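PDB 4HH8: butyrophilin subfamily 1 member A1 from Bos taurus, which may help secrete milk-fat droplets as a membrane receptor and probably inhibits activated T cells, this chain being its two extracellular immunoglobulin domains. Local coordinates for residues Ala26-Arg37 and Gly91-Ala102; Lys126-Ile136 and Asn208-Val219. The protein carries 1 engineered substitution. One frame throughout, in Å; residues are numbered along the deposited sequence.

Contacts 1 and 2 set a strand pair inside one immunoglobulin domain beside the joint to the next. Contact 1 lies within the membrane-distal V-set domain and is chiefly a backbone affair: adjacent antiparallel strands share a hydrogen-bond ladder, with buried apolar side chains on one face and a mixture of charged and small ones on the other. Contact 2 follows the chain across the joint into the second domain, where side chains do the holding, an asparagine and a lysine reaching for linker carbonyls, with apolar packing at both ends. Both contacts are partly buried, and they meet at strands 24-27 and 117-128, neighbours in one sheet, where Val-28 and Val-100 of contact 1 pack on Val-127 of contact 2.

Contact 1: residues Ala26-Arg37 and Gly91-Ala102; sequences AVVGEDAELPCR and GSVAVRIQEVKA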
loop_
_atom_site.group_PDB
_atom_site.type_symbol
_atom_site.label_atom_id
_atom_site.label_comp_id
_atom_site.label_asym_id
_atom_site.label_seq_id
_atom_site.Cartn_x
_atom_site.Cartn_y
_atom_site.Cartn_z
ATOM N N ALA A 26 -2.883 4.003 -1.568
ATOM C CA ALA A 26 -4.203 3.544 -1.127
ATOM C C ALA A 26 -4.155 2.764 0.205
ATOM O O ALA A 26 -3.384 1.817 0.347
ATOM C CB ALA A 26 -4.817 2.685 -2.203
ATOM N N VAL A 27 -4.977 3.161 1.165
ATOM C CA VAL A 27 -5.046 2.470 2.440
ATOM C C VAL A 27 -5.919 1.196 2.333
ATOM O O VAL A 27 -6.978 1.221 1.694
ATOM C CB VAL A 27 -5.555 3.419 3.531
ATOM C CG1 VAL A 27 -5.857 2.649 4.816
ATOM C CG2 VAL A 27 -4.532 4.492 3.779
ATOM N N VAL A 28 -5.471 0.095 2.933
ATOM C CA VAL A 28 -6.254 -1.161 2.976
ATOM C C VAL A 28 -7.678 -0.886 3.502
ATOM O O VAL A 28 -7.867 -0.181 4.484
ATOM C CB VAL A 28 -5.517 -2.283 3.794
ATOM C CG1 VAL A 28 -6.448 -3.472 4.166
ATOM C CG2 VAL A 28 -4.315 -2.818 3.021
ATOM N N GLY A 29 -8.680 -1.411 2.813
ATOM C CA GLY A 29 -10.065 -1.209 3.218
ATOM C C GLY A 29 -10.701 0.025 2.603
ATOM O O GLY A 29 -11.913 0.167 2.684
ATOM N N GLU A 30 -9.903 0.936 2.028
ATOM C CA GLU A 30 -10.472 2.130 1.361
ATOM C C GLU A 30 -10.570 1.915 -0.137
ATOM O O GLU A 30 -10.113 0.905 -0.658
ATOM C CB GLU A 30 -9.637 3.400 1.583
ATOM C CG GLU A 30 -9.122 3.690 2.995
ATOM C CD GLU A 30 -10.198 3.889 4.036
ATOM O OE1 GLU A 30 -11.261 4.488 3.712
ATOM O OE2 GLU A 30 -9.965 3.447 5.196
ATOM N N ASP A 31 -11.147 2.881 -0.844
ATOM C CA ASP A 31 -11.160 2.841 -2.291
ATOM C C ASP A 31 -9.938 3.536 -2.853
ATOM O O ASP A 31 -9.403 4.452 -2.238
ATOM C CB ASP A 31 -12.442 3.475 -2.838
ATOM C CG ASP A 31 -13.713 2.898 -2.170
ATOM O OD1 ASP A 31 -13.634 1.785 -1.569
ATOM O OD2 ASP A 31 -14.770 3.580 -2.227
ATOM N N ALA A 32 -9.493 3.087 -4.015
ATOM C CA ALA A 32 -8.470 3.786 -4.746
ATOM C C ALA A 32 -8.944 4.040 -6.159
ATOM O O ALA A 32 -9.728 3.270 -6.716
ATOM C CB ALA A 32 -7.179 2.998 -4.785
ATOM N N GLU A 33 -8.408 5.100 -6.742
ATOM C CA GLU A 33 -8.697 5.467 -8.113
ATOM C C GLU A 33 -7.412 5.465 -8.885
ATOM O O GLU A 33 -6.449 6.080 -8.448
ATOM C CB GLU A 33 -9.393 6.840 -8.165
ATOM C CG GLU A 33 -10.817 6.758 -7.508
ATOM C CD GLU A 33 -11.677 8.020 -7.751
ATOM O OE1 GLU A 33 -11.351 8.810 -8.645
ATOM O OE2 GLU A 33 -12.659 8.241 -7.016
ATOM N N LEU A 34 -7.414 4.758 -10.017
ATOM C CA LEU A 34 -6.283 4.626 -10.924
ATOM C C LEU A 34 -6.556 5.418 -12.192
ATOM O O LEU A 34 -7.222 4.935 -13.077
ATOM C CB LEU A 34 -6.050 3.174 -11.296
ATOM C CG LEU A 34 -5.419 2.259 -10.240
ATOM C CD1 LEU A 34 -5.924 2.534 -8.830
ATOM C CD2 LEU A 34 -5.658 0.820 -10.622
ATOM N N PRO A 35 -6.019 6.639 -12.290
ATOM C CA PRO A 35 -6.379 7.540 -13.415
ATOM C C PRO A 35 -5.466 7.342 -14.592
ATOM O O PRO A 35 -4.332 6.886 -14.433
ATOM C CB PRO A 35 -6.209 8.935 -12.822
ATOM C CG PRO A 35 -5.216 8.720 -11.561
ATOM C CD PRO A 35 -5.034 7.225 -11.360
ATOM N N CYS A 36 -5.986 7.587 -15.780
ATOM C CA CYS A 36 -5.189 7.723 -16.982
ATOM C C CYS A 36 -5.958 8.694 -17.870
ATOM O O CYS A 36 -7.192 8.794 -17.771
ATOM C CB CYS A 36 -5.010 6.398 -17.701
ATOM S SG CYS A 36 -3.881 5.266 -16.918
ATOM N N ARG A 37 -5.240 9.415 -18.721
ATOM C CA ARG A 37 -5.876 10.411 -19.582
ATOM C C ARG A 37 -5.290 10.393 -20.977
ATOM O O ARG A 37 -4.138 10.001 -21.181
ATOM C CB ARG A 37 -5.837 11.830 -18.973
ATOM C CG ARG A 37 -4.437 12.340 -18.634
ATOM C CD ARG A 37 -4.327 13.870 -18.446
ATOM N NE ARG A 37 -2.902 14.269 -18.500
ATOM C CZ ARG A 37 -2.368 15.393 -17.996
ATOM N NH1 ARG A 37 -3.124 16.301 -17.367
ATOM N NH2 ARG A 37 -1.057 15.605 -18.116
ATOM N N GLY A 91 -11.207 13.317 -21.830
ATOM C CA GLY A 91 -10.257 12.231 -22.015
ATOM C C GLY A 91 -9.675 11.685 -20.727
ATOM O O GLY A 91 -8.817 10.824 -20.755
ATOM N N SER A 92 -10.183 12.163 -19.603
ATOM C CA SER A 92 -9.687 11.801 -18.287
ATOM C C SER A 92 -10.677 10.918 -17.526
ATOM O O SER A 92 -11.834 11.300 -17.328
ATOM C CB SER A 92 -9.395 13.076 -17.492
ATOM O OG SER A 92 -8.631 12.765 -16.340
ATOM N N VAL A 93 -10.222 9.714 -17.161
ATOM C CA VAL A 93 -11.061 8.714 -16.487
ATOM C C VAL A 93 -10.238 7.990 -15.439
ATOM O O VAL A 93 -9.043 8.199 -15.341
ATOM C CB VAL A 93 -11.639 7.634 -17.468
ATOM C CG1 VAL A 93 -12.420 8.273 -18.549
ATOM C CG2 VAL A 93 -10.550 6.785 -18.060
ATOM N N ALA A 94 -10.880 7.132 -14.656
ATOM C CA ALA A 94 -10.132 6.331 -13.695
ATOM C C ALA A 94 -10.977 5.119 -13.438
ATOM O O ALA A 94 -12.164 5.132 -13.750
ATOM C CB ALA A 94 -9.894 7.107 -12.403
ATOM N N VAL A 95 -10.350 4.071 -12.913
ATOM C CA VAL A 95 -11.053 2.905 -12.416
ATOM C C VAL A 95 -10.971 3.035 -10.920
ATOM O O VAL A 95 -9.872 3.224 -10.391
ATOM C CB VAL A 95 -10.412 1.579 -12.896
ATOM C CG1 VAL A 95 -10.952 0.372 -12.108
ATOM C CG2 VAL A 95 -10.765 1.369 -14.337
ATOM N N ARG A 96 -12.135 3.012 -10.263
ATOM C CA ARG A 96 -12.239 2.953 -8.829
ATOM C C ARG A 96 -12.225 1.484 -8.374
ATOM O O ARG A 96 -13.048 0.676 -8.833
ATOM C CB ARG A 96 -13.504 3.654 -8.343
ATOM C CG ARG A 96 -13.514 3.841 -6.805
ATOM C CD ARG A 96 -14.660 4.735 -6.281
ATOM N NE ARG A 96 -15.977 4.222 -6.635
ATOM C CZ ARG A 96 -16.985 3.987 -5.783
ATOM N NH1 ARG A 96 -16.853 4.218 -4.472
ATOM N NH2 ARG A 96 -18.152 3.522 -6.248
ATOM N N ILE A 97 -11.253 1.132 -7.531
ATOM C CA ILE A 97 -11.229 -0.180 -6.921
ATOM C C ILE A 97 -11.644 -0.040 -5.472
ATOM O O ILE A 97 -11.009 0.678 -4.713
ATOM C CB ILE A 97 -9.859 -0.861 -7.008
ATOM C CG1 ILE A 97 -9.339 -0.800 -8.442
ATOM C CG2 ILE A 97 -9.972 -2.353 -6.534
ATOM C CD1 ILE A 97 -7.953 -1.372 -8.601
ATOM N N GLN A 98 -12.732 -0.706 -5.103
ATOM C CA GLN A 98 -13.259 -0.605 -3.747
ATOM C C GLN A 98 -12.619 -1.602 -2.835
ATOM O O GLN A 98 -12.194 -2.682 -3.284
ATOM C CB GLN A 98 -14.764 -0.841 -3.732
ATOM C CG GLN A 98 -15.517 0.258 -4.440
ATOM C CD GLN A 98 -17.013 0.039 -4.405
ATOM O OE1 GLN A 98 -17.497 -1.106 -4.388
ATOM N NE2 GLN A 98 -17.761 1.141 -4.390
ATOM N N GLU A 99 -12.549 -1.227 -1.553
ATOM C CA GLU A 99 -12.053 -2.106 -0.513
ATOM C C GLU A 99 -10.690 -2.694 -0.868
ATOM O O GLU A 99 -10.528 -3.933 -1.019
ATOM C CB GLU A 99 -13.095 -3.179 -0.177
ATOM C CG GLU A 99 -13.876 -2.804 1.104
ATOM C CD GLU A 99 -15.400 -2.791 0.907
ATOM O OE1 GLU A 99 -16.002 -3.894 0.858
ATOM O OE2 GLU A 99 -16.000 -1.680 0.820
ATOM N N VAL A 100 -9.708 -1.791 -1.001
ATOM C CA VAL A 100 -8.352 -2.184 -1.391
ATOM C C VAL A 100 -7.763 -3.187 -0.402
ATOM O O VAL A 100 -7.925 -3.030 0.799
ATOM C CB VAL A 100 -7.452 -0.944 -1.556
ATOM C CG1 VAL A 100 -5.970 -1.302 -1.400
ATOM C CG2 VAL A 100 -7.742 -0.309 -2.893
ATOM N N LYS A 101 -7.146 -4.245 -0.923
ATOM C CA LYS A 101 -6.335 -5.145 -0.096
ATOM C C LYS A 101 -4.874 -5.182 -0.530
ATOM O O LYS A 101 -4.519 -4.707 -1.614
ATOM C CB LYS A 101 -6.887 -6.586 -0.022
ATOM C CG LYS A 101 -7.695 -7.127 -1.181
ATOM C CD LYS A 101 -8.622 -8.273 -0.611
ATOM C CE LYS A 101 -9.671 -8.759 -1.591
ATOM N NZ LYS A 101 -9.116 -9.602 -2.718
ATOM N N ALA A 102 -4.038 -5.774 0.321
ATOM C CA ALA A 102 -2.610 -5.963 0.051
ATOM C C ALA A 102 -2.294 -6.599 -1.310
ATOM O O ALA A 102 -1.356 -6.189 -1.992
ATOM C CB ALA A 102 -1.969 -6.777 1.181
#
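Asp-31 turns both carboxylate oxygens to the neighbouring segment. Its OD1 accepts the backbone N-H of Glu-99 from the anti side (3.2 Å from Glu-99 N), while OD2 forms a salt bridge with Arg-96 NH1 at 3.1 Å. The hydrogen bond in that bridge is weak, its N-H pointing well off line (124° at the hydrogen), and the carboxylate and guanidinium planes stand steeply to one another. Arg-96 reaches it by a bend at chi3 (59°), after its CG has passed 4.0 Å from CG of Glu-33; within the same segment CD of Gln-98 lies above one guanidinium face, offset toward its rim. With an alanine here, Asp-31 OD2 would probably lose its charged mate and Glu-33 CG the methylene packed against it.

On the other face of the sheet the chemistry is apolar. CD2 of Leu-34 meets CD1 of Ile-97 at 3.8 Å, and the methyl of Ala-32 rests against CG2 of Val-100.

These groups are positioned by a backbone ladder between strands 32-37 and 92-97, whose axes run antiparallel at 156°. Three hydrogen-bonded pairs, Ala-32 with Ile-97, Leu-34 with Val-95 and Cys-36 with Val-93, each give two N-H···O bonds. Pro-35 faces Ala-94 in a non-hydrogen-bonded pair, so its missing N-H costs this ladder nothing. Beyond the strands, a type II turn from Val-27 to Glu-30 continues the grip: Gly-29 N donates to Val-100 O, and Val-100 N to Glu-30 O, both at 2.7 Å.

Farther out, Tyr-108 packs against Leu-34 and Ile-97, and Cys-36 is joined to Cys-110 by a disulfide. Adjacent B and E strands in one sheet, tied through the B strand to the F strand of the facing sheet, are the hallmark of the immunoglobulin sandwich, here in a V-set domain.

Contact 2: residues Lys126-Ile136 and Asn208-Val219; sequences KVAALGSDPHI and NLLLGQEKEVEV
From Ala-128 to Ile-136 the linker chain passes along Asn-208-Val-219 without backbone-to-backbone pairing, the nearest CA atoms, those of Pro-134 and Val-217, being 5.9 Å apart. Side chains must therefore span the gap. Asn-208 does so with its CG anti to the backbone N (chi1 -171°): ND2 donates to Ala-129 O at 2.8 Å. The acceptor lies in the amide plane, yet the nitrogen sits well above the plane of the Ala-129 carbonyl. The other end of the amide looks back into its own turn, where OD1 accepts from Leu-211 N at 3.1 Å in an Asx motif. Two polar atoms thus fix the rotation of the amide, and ND2 has a further, weak bond to Tyr-156 O.

Lys-215 provides the second grip. Fully extended beyond CG, it carries NZ to 2.9 Å from Gly-131 O, in the carbonyl plane, and into a salt bridge with Asp-133 OD1 at 3.2 Å. Its CB also lies against CD of Pro-134.

Packing contacts flank these bonds. CG of Leu-211 touches the methyl of Ala-128 at 3.7 Å, and both methyls of Leu-130 close on the polar OE1 of Gln-213, the two side chains crossing at about a right angle. Toward the far end, CG1 of Val-217 meets CG1 of Ile-136 at 3.6 Å, while CG1 of Val-219 reaches CD1 of the same isoleucine at 3.9 Å. Pro-134 packs onward against Cys-150 and Ile-136 against Cys-204, the disulfide pair of this domain.

A tight F-G turn with a G1 beta bulge, in which Gly-212 and Gln-213 face Asn-208, meets the chain leaving the first domain; beyond it the A and G strands, edge strands of different sheets, pack together. This is the interdomain junction of tandem immunoglobulin domains.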
loop_
_atom_site.group_PDB
_atom_site.type_symbol
_atom_site.label_atom_id
_atom_site.label_comp_id
_atom_site.label_asym_id
_atom_site.label_seq_id
_atom_site.Cartn_x
_atom_site.Cartn_y
_atom_site.Cartn_z
ATOM N N LYS A 126 0.075 1.684 -4.825
ATOM C CA LYS A 126 0.851 1.341 -3.632
ATOM C C LYS A 126 -0.088 1.240 -2.471
ATOM O O LYS A 126 -0.645 2.234 -2.093
ATOM C CB LYS A 126 1.887 2.431 -3.301
ATOM C CG LYS A 126 3.105 2.482 -4.232
ATOM C CD LYS A 126 4.026 1.338 -3.997
ATOM C CE LYS A 126 5.353 1.612 -4.617
ATOM N NZ LYS A 126 6.187 0.448 -4.309
ATOM N N VAL A 127 -0.201 0.062 -1.861
ATOM C CA VAL A 127 -1.146 -0.139 -0.779
ATOM C C VAL A 127 -0.418 -0.059 0.546
ATOM O O VAL A 127 0.730 -0.492 0.638
ATOM C CB VAL A 127 -1.908 -1.497 -0.873
ATOM C CG1 VAL A 127 -2.836 -1.617 0.305
ATOM C CG2 VAL A 127 -2.648 -1.627 -2.233
ATOM N N ALA A 128 -1.087 0.485 1.551
ATOM C CA ALA A 128 -0.515 0.638 2.861
ATOM C C ALA A 128 -1.543 0.308 3.949
ATOM O O ALA A 128 -2.737 0.519 3.779
ATOM C CB ALA A 128 0.002 2.060 3.049
ATOM N N ALA A 129 -1.078 -0.256 5.051
ATOM C CA ALA A 129 -1.922 -0.371 6.226
ATOM C C ALA A 129 -1.082 0.036 7.374
ATOM O O ALA A 129 0.108 -0.281 7.433
ATOM C CB ALA A 129 -2.406 -1.779 6.422
ATOM N N LEU A 130 -1.721 0.708 8.295
ATOM C CA LEU A 130 -1.114 1.127 9.513
ATOM C C LEU A 130 -1.557 0.179 10.607
ATOM O O LEU A 130 -2.746 -0.074 10.734
ATOM C CB LEU A 130 -1.681 2.481 9.785
ATOM C CG LEU A 130 -1.024 3.336 10.816
ATOM C CD1 LEU A 130 0.294 3.881 10.262
ATOM C CD2 LEU A 130 -2.120 4.347 10.793
ATOM N N GLY A 131 -0.619 -0.346 11.387
ATOM C CA GLY A 131 -0.948 -1.387 12.376
ATOM C C GLY A 131 -1.306 -0.913 13.760
ATOM O O GLY A 131 -1.594 0.267 13.956
ATOM N N SER A 132 -1.265 -1.837 14.722
ATOM C CA SER A 132 -1.735 -1.606 16.090
ATOM C C SER A 132 -0.729 -0.839 16.914
ATOM O O SER A 132 0.473 -0.865 16.587
ATOM C CB SER A 132 -1.959 -2.946 16.788
ATOM O OG SER A 132 -0.776 -3.733 16.749
ATOM N N ASP A 133 -1.209 -0.195 17.987
ATOM C CA ASP A 133 -0.359 0.377 19.031
ATOM C C ASP A 133 0.709 -0.616 19.475
ATOM O O ASP A 133 0.375 -1.722 19.934
ATOM C CB ASP A 133 -1.171 0.801 20.263
ATOM C CG ASP A 133 -2.041 2.033 20.020
ATOM O OD1 ASP A 133 -2.247 2.458 18.871
ATOM O OD2 ASP A 133 -2.564 2.580 21.005
ATOM N N PRO A 134 2.004 -0.248 19.321
ATOM C CA PRO A 134 3.099 -1.185 19.680
ATOM C C PRO A 134 3.120 -1.490 21.161
ATOM O O PRO A 134 2.628 -0.704 21.954
ATOM C CB PRO A 134 4.377 -0.451 19.268
ATOM C CG PRO A 134 3.946 0.985 18.957
ATOM C CD PRO A 134 2.482 0.931 18.593
ATOM N N HIS A 135 3.716 -2.615 21.524
ATOM C CA HIS A 135 3.752 -3.013 22.896
ATOM C C HIS A 135 5.119 -3.521 23.235
ATOM O O HIS A 135 5.709 -4.288 22.471
ATOM C CB HIS A 135 2.751 -4.141 23.156
ATOM C CG HIS A 135 2.709 -4.549 24.589
ATOM N ND1 HIS A 135 3.396 -5.639 25.069
ATOM C CD2 HIS A 135 2.143 -3.956 25.661
ATOM C CE1 HIS A 135 3.228 -5.717 26.374
ATOM N NE2 HIS A 135 2.495 -4.696 26.760
ATOM N N ILE A 136 5.611 -3.135 24.395
ATOM C CA ILE A 136 6.877 -3.676 24.862
ATOM C C ILE A 136 6.719 -4.621 26.058
ATOM O O ILE A 136 6.166 -4.254 27.078
ATOM C CB ILE A 136 7.922 -2.547 25.191
ATOM C CG1 ILE A 136 8.319 -1.785 23.927
ATOM C CG2 ILE A 136 9.154 -3.153 25.792
ATOM C CD1 ILE A 136 9.099 -0.441 24.221
ATOM N N ASN A 208 5.352 3.044 9.143
ATOM C CA ASN A 208 5.044 2.757 7.755
ATOM C C ASN A 208 5.717 3.832 6.875
ATOM O O ASN A 208 5.240 4.972 6.812
ATOM C CB ASN A 208 3.535 2.739 7.574
ATOM C CG ASN A 208 3.103 2.245 6.235
ATOM O OD1 ASN A 208 3.603 2.705 5.231
ATOM N ND2 ASN A 208 2.133 1.297 6.199
ATOM N N LEU A 209 6.796 3.448 6.186
ATOM C CA LEU A 209 7.629 4.355 5.355
ATOM C C LEU A 209 6.906 4.923 4.127
ATOM O O LEU A 209 7.173 6.030 3.702
ATOM C CB LEU A 209 8.885 3.630 4.887
ATOM C CG LEU A 209 9.733 3.133 6.056
ATOM C CD1 LEU A 209 10.939 2.416 5.504
ATOM C CD2 LEU A 209 10.152 4.335 6.837
ATOM N N LEU A 210 5.952 4.164 3.614
ATOM C CA LEU A 210 5.129 4.544 2.498
ATOM C C LEU A 210 4.131 5.664 2.847
ATOM O O LEU A 210 3.973 6.632 2.082
ATOM C CB LEU A 210 4.398 3.290 2.043
ATOM C CG LEU A 210 3.752 3.203 0.680
ATOM C CD1 LEU A 210 4.664 3.772 -0.446
ATOM C CD2 LEU A 210 3.434 1.729 0.450
ATOM N N LEU A 211 3.465 5.548 3.991
ATOM C CA LEU A 211 2.633 6.644 4.505
ATOM C C LEU A 211 3.407 7.751 5.210
ATOM O O LEU A 211 2.872 8.839 5.377
ATOM C CB LEU A 211 1.562 6.119 5.480
ATOM C CG LEU A 211 0.507 5.138 4.967
ATOM C CD1 LEU A 211 -0.372 4.651 6.086
ATOM C CD2 LEU A 211 -0.342 5.763 3.879
ATOM N N GLY A 212 4.640 7.485 5.647
ATOM C CA GLY A 212 5.373 8.428 6.486
ATOM C C GLY A 212 4.633 8.628 7.811
ATOM O O GLY A 212 4.481 9.777 8.296
ATOM N N GLN A 213 4.164 7.521 8.394
ATOM C CA GLN A 213 3.430 7.549 9.664
ATOM C C GLN A 213 3.957 6.485 10.634
ATOM O O GLN A 213 4.229 5.349 10.238
ATOM C CB GLN A 213 1.928 7.330 9.445
ATOM C CG GLN A 213 1.219 8.363 8.546
ATOM C CD GLN A 213 -0.263 8.051 8.348
ATOM O OE1 GLN A 213 -0.762 7.043 8.840
ATOM N NE2 GLN A 213 -0.973 8.916 7.624
ATOM N N GLU A 214 4.073 6.841 11.908
ATOM C CA GLU A 214 4.546 5.894 12.877
ATOM C C GLU A 214 3.765 5.954 14.161
ATOM O O GLU A 214 3.076 6.958 14.429
ATOM C CB GLU A 214 6.021 6.143 13.188
ATOM C CG GLU A 214 6.305 7.434 13.921
ATOM C CD GLU A 214 7.803 7.772 13.919
ATOM O OE1 GLU A 214 8.360 8.006 15.006
ATOM O OE2 GLU A 214 8.426 7.776 12.835
ATOM N N LYS A 215 3.924 4.897 14.966
ATOM C CA LYS A 215 3.427 4.853 16.338
ATOM C C LYS A 215 4.552 4.412 17.207
ATOM O O LYS A 215 5.453 3.713 16.739
ATOM C CB LYS A 215 2.251 3.888 16.519
ATOM C CG LYS A 215 1.037 4.228 15.707
ATOM C CD LYS A 215 -0.043 3.193 15.990
ATOM C CE LYS A 215 -1.297 3.401 15.157
ATOM N NZ LYS A 215 -2.343 2.451 15.632
ATOM N N GLU A 216 4.527 4.846 18.468
ATOM C CA GLU A 216 5.589 4.475 19.381
ATOM C C GLU A 216 5.055 4.151 20.745
ATOM O O GLU A 216 3.898 4.455 21.082
ATOM C CB GLU A 216 6.667 5.564 19.481
ATOM C CG GLU A 216 6.362 6.639 20.488
ATOM C CD GLU A 216 7.387 7.741 20.462
ATOM O OE1 GLU A 216 7.632 8.307 19.374
ATOM O OE2 GLU A 216 7.921 8.065 21.539
ATOM N N VAL A 217 5.909 3.486 21.514
ATOM C CA VAL A 217 5.577 3.116 22.863
ATOM C C VAL A 217 6.853 3.271 23.669
ATOM O O VAL A 217 7.946 2.923 23.218
ATOM C CB VAL A 217 4.973 1.682 22.952
ATOM C CG1 VAL A 217 6.011 0.615 22.561
ATOM C CG2 VAL A 217 4.387 1.414 24.349
ATOM N N GLU A 218 6.704 3.835 24.847
ATOM C CA GLU A 218 7.832 4.066 25.734
ATOM C C GLU A 218 7.694 3.118 26.910
ATOM O O GLU A 218 6.599 2.856 27.354
ATOM C CB GLU A 218 7.800 5.533 26.178
ATOM C CG GLU A 218 8.994 6.019 26.991
ATOM C CD GLU A 218 9.276 7.490 26.743
ATOM O OE1 GLU A 218 8.369 8.190 26.228
ATOM O OE2 GLU A 218 10.418 7.940 27.031
ATOM N N VAL A 219 8.791 2.559 27.384
ATOM C CA VAL A 219 8.745 1.784 28.614
ATOM C C VAL A 219 9.779 2.324 29.610
ATOM O O VAL A 219 10.529 3.231 29.285
ATOM C CB VAL A 219 8.900 0.268 28.358
ATOM C CG1 VAL A 219 10.322 -0.079 27.911
ATOM C CG2 VAL A 219 8.492 -0.529 29.593
#